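Local coordinates for succinoglycan biosynthesis protein (Bacillus cereus ATCC 14579, PDB 2QGM) that belongs to the erythromycin esterase family and is probably a hydrolase, though its substrate is uncertain, at residues P66-I71 and V97-T102. Residues are numbered along the deposited sequence; the frame is centred on the assembly and turned at random.
Sequences PLKKMI and VKYLVT
Tyr99 carries a small, mainly apolar helix-to-helix contact, reaching from the long helix 87-104 to Leu67 and Lys68 on the short helix 65-71, beside the central sheet of an alpha/beta fold. No hydrogen bond joins the two segments. The nearest CA atoms, those of Lys68 and Leu100, are 8.4 Å apart, and tyrosine is long enough for its ring and hydroxyl to reach the short helix. With CG anti to the backbone N (chi1 178°), the tyrosine stretches out toward that helix. Tyr99 CD2 lies 4.2 Å from Leu67 CD2, the methyl meeting the ring obliquely as the two side chains run antiparallel alongside one another. Leucine fits this buried position because its branched end offers a methyl to the ring without any polar group to satisfy. At the far end of the ring, Lys68 CB lies at the ring edge, near the ring plane, 3.3 Å from Tyr99 OH. Lysine serves both demands here: its methylenes run roughly perpendicular to the tyrosine, while the extended chain carries the ammonium away from the contact on the exposed side. Around this junction, Phe61 packs edge-to-face with Tyr99, and Met104 of helix 87-104 touches Lys68, Ile71 and Tyr99. Beyond it, Val97 and Val101 connect the long helix to helix 143-157 and to central-sheet strand 301-304, which Leu100 also meets through Met302.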
ATOM      1  N   PRO A  66       4.212  20.625  -9.464  1.00 22.14           N
ATOM      2  CA  PRO A  66       4.147  21.071  -8.068  1.00 21.50           C
ATOM      3  C   PRO A  66       4.424  19.901  -7.122  1.00 21.44           C
ATOM      4  O   PRO A  66       4.898  20.096  -6.008  1.00 20.23           O
ATOM      5  CB  PRO A  66       2.719  21.587  -7.939  1.00 22.36           C
ATOM      6  CG  PRO A  66       2.439  22.119  -9.295  1.00 23.37           C
ATOM      7  CD  PRO A  66       3.002  21.033 -10.199  1.00 21.20           C
ATOM      8  N   LEU A  67       4.137  18.688  -7.589  1.00 18.87           N
ATOM      9  CA  LEU A  67       4.339  17.493  -6.780  1.00 19.68           C
ATOM     10  C   LEU A  67       5.810  17.186  -6.520  1.00 19.63           C
ATOM     11  O   LEU A  67       6.171  16.716  -5.436  1.00 19.64           O
ATOM     12  CB  LEU A  67       3.676  16.279  -7.439  1.00 19.57           C
ATOM     13  CG  LEU A  67       3.733  14.970  -6.637  1.00 18.58           C
ATOM     14  CD1 LEU A  67       2.953  15.131  -5.337  1.00 18.17           C
ATOM     15  CD2 LEU A  67       3.170  13.828  -7.471  1.00 19.99           C
ATOM     16  N   LYS A  68       6.661  17.451  -7.508  1.00 19.05           N
ATOM     17  CA  LYS A  68       8.093  17.198  -7.368  1.00 20.63           C
ATOM     18  C   LYS A  68       8.656  18.100  -6.280  1.00 20.53           C
ATOM     19  O   LYS A  68       9.522  17.693  -5.508  1.00 20.31           O
ATOM     20  CB  LYS A  68       8.823  17.465  -8.693  1.00 20.92           C
ATOM     21  CG  LYS A  68      10.321  17.160  -8.640  1.00 24.91           C
ATOM     22  CD  LYS A  68      10.975  17.258 -10.018  1.00 27.11           C
ATOM     23  CE  LYS A  68      12.458  16.915  -9.945  1.00 28.98           C
ATOM     24  NZ  LYS A  68      13.116  16.913 -11.284  1.00 31.06           N
ATOM     25  N   LYS A  69       8.137  19.323  -6.227  1.00 22.88           N
ATOM     26  CA  LYS A  69       8.565  20.313  -5.255  1.00 24.64           C
ATOM     27  C   LYS A  69       8.093  19.939  -3.856  1.00 24.52           C
ATOM     28  O   LYS A  69       8.781  20.201  -2.867  1.00 24.85           O
ATOM     29  CB  LYS A  69       8.039  21.694  -5.659  1.00 27.68           C
ATOM     30  CG  LYS A  69       8.309  22.018  -7.130  1.00 31.09           C
ATOM     31  CD  LYS A  69       8.086  23.482  -7.471  1.00 34.61           C
ATOM     32  CE  LYS A  69       6.631  23.893  -7.343  1.00 35.54           C
ATOM     33  NZ  LYS A  69       6.475  25.323  -7.731  1.00 38.66           N
HETATM   34  N   MSE A  70       6.925  19.312  -3.771  1.00 21.48           N
HETATM   35  CA  MSE A  70       6.380  18.890  -2.478  1.00 20.41           C
HETATM   36  C   MSE A  70       7.173  17.721  -1.900  1.00 20.40           C
HETATM   37  O   MSE A  70       7.534  17.715  -0.718  1.00 18.33           O
HETATM   38  CB  MSE A  70       4.921  18.435  -2.623  1.00 20.62           C
HETATM   39  CG  MSE A  70       3.916  19.510  -3.002  1.00 19.79           C
HETATM   40 SE   MSE A  70       2.172  18.735  -3.324  1.00 27.75          SE
HETATM   41  CE  MSE A  70       1.318  20.228  -4.188  1.00 19.16           C
ATOM     42  N   ILE A  71       7.419  16.717  -2.741  1.00 20.52           N
ATOM     43  CA  ILE A  71       8.132  15.518  -2.318  1.00 20.24           C
ATOM     44  C   ILE A  71       9.577  15.797  -1.953  1.00 21.16           C
ATOM     45  O   ILE A  71      10.106  15.217  -1.002  1.00 20.54           O
ATOM     46  CB  ILE A  71       8.121  14.432  -3.420  1.00 22.28           C
ATOM     47  CG1 ILE A  71       6.681  14.119  -3.836  1.00 23.64           C
ATOM     48  CG2 ILE A  71       8.788  13.163  -2.911  1.00 20.21           C
ATOM     49  CD1 ILE A  71       5.796  13.699  -2.704  1.00 25.74           C
ATOM     50  N   VAL A  97       2.430   7.089 -10.065  1.00 14.87           N
ATOM     51  CA  VAL A  97       3.529   6.128 -10.058  1.00 13.66           C
ATOM     52  C   VAL A  97       4.411   6.365 -11.279  1.00 15.00           C
ATOM     53  O   VAL A  97       5.636   6.464 -11.177  1.00 13.72           O
ATOM     54  CB  VAL A  97       2.993   4.661 -10.075  1.00 14.44           C
ATOM     55  CG1 VAL A  97       4.142   3.678 -10.318  1.00 17.03           C
ATOM     56  CG2 VAL A  97       2.291   4.344  -8.751  1.00 16.17           C
ATOM     57  N   LYS A  98       3.786   6.489 -12.442  1.00 13.37           N
ATOM     58  CA  LYS A  98       4.546   6.714 -13.665  1.00 14.80           C
ATOM     59  C   LYS A  98       5.400   7.980 -13.567  1.00 14.26           C
ATOM     60  O   LYS A  98       6.552   8.001 -14.010  1.00 15.61           O
ATOM     61  CB  LYS A  98       3.596   6.796 -14.860  1.00 13.78           C
ATOM     62  CG  LYS A  98       4.297   6.651 -16.196  1.00 20.61           C
ATOM     63  CD  LYS A  98       3.297   6.615 -17.338  1.00 23.86           C
ATOM     64  CE  LYS A  98       3.995   6.433 -18.666  1.00 27.74           C
ATOM     65  NZ  LYS A  98       3.030   6.550 -19.788  1.00 30.35           N
ATOM     66  N   TYR A  99       4.843   9.035 -12.985  1.00 14.55           N
ATOM     67  CA  TYR A  99       5.586  10.281 -12.825  1.00 14.58           C
ATOM     68  C   TYR A  99       6.776  10.088 -11.880  1.00 15.30           C
ATOM     69  O   TYR A  99       7.893  10.511 -12.180  1.00 15.46           O
ATOM     70  CB  TYR A  99       4.666  11.379 -12.286  1.00 16.54           C
ATOM     71  CG  TYR A  99       5.377  12.690 -12.052  1.00 17.67           C
ATOM     72  CD1 TYR A  99       5.777  13.491 -13.117  1.00 19.67           C
ATOM     73  CD2 TYR A  99       5.672  13.118 -10.758  1.00 18.24           C
ATOM     74  CE1 TYR A  99       6.452  14.693 -12.896  1.00 21.26           C
ATOM     75  CE2 TYR A  99       6.346  14.309 -10.529  1.00 20.22           C
ATOM     76  CZ  TYR A  99       6.736  15.092 -11.599  1.00 20.44           C
ATOM     77  OH  TYR A  99       7.434  16.260 -11.375  1.00 21.63           O
ATOM     78  N   LEU A 100       6.542   9.443 -10.739  1.00 14.44           N
ATOM     79  CA  LEU A 100       7.619   9.203  -9.774  1.00 14.59           C
ATOM     80  C   LEU A 100       8.751   8.376 -10.378  1.00 13.36           C
ATOM     81  O   LEU A 100       9.928   8.642 -10.138  1.00 12.43           O
ATOM     82  CB  LEU A 100       7.082   8.474  -8.535  1.00 14.26           C
ATOM     83  CG  LEU A 100       6.143   9.259  -7.618  1.00 19.05           C
ATOM     84  CD1 LEU A 100       5.803   8.406  -6.414  1.00 19.56           C
ATOM     85  CD2 LEU A 100       6.790  10.564  -7.180  1.00 19.15           C
ATOM     86  N   VAL A 101       8.401   7.369 -11.170  1.00 15.63           N
ATOM     87  CA  VAL A 101       9.418   6.518 -11.777  1.00 15.47           C
ATOM     88  C   VAL A 101      10.208   7.236 -12.871  1.00 17.28           C
ATOM     89  O   VAL A 101      11.440   7.252 -12.848  1.00 16.50           O
ATOM     90  CB  VAL A 101       8.788   5.223 -12.370  1.00 14.70           C
ATOM     91  CG1 VAL A 101       9.821   4.448 -13.165  1.00 14.01           C
ATOM     92  CG2 VAL A 101       8.267   4.339 -11.258  1.00 14.00           C
ATOM     93  N   THR A 102       9.491   7.852 -13.802  1.00 16.20           N
ATOM     94  CA  THR A 102      10.111   8.534 -14.927  1.00 18.69           C
ATOM     95  C   THR A 102      10.742   9.901 -14.664  1.00 19.52           C
ATOM     96  O   THR A 102      11.713  10.265 -15.332  1.00 20.08           O
ATOM     97  CB  THR A 102       9.107   8.704 -16.079  1.00 20.00           C
ATOM     98  OG1 THR A 102       8.026   9.532 -15.641  1.00 19.72           O
ATOM     99  CG2 THR A 102       8.560   7.362 -16.523  1.00 21.74           C
TER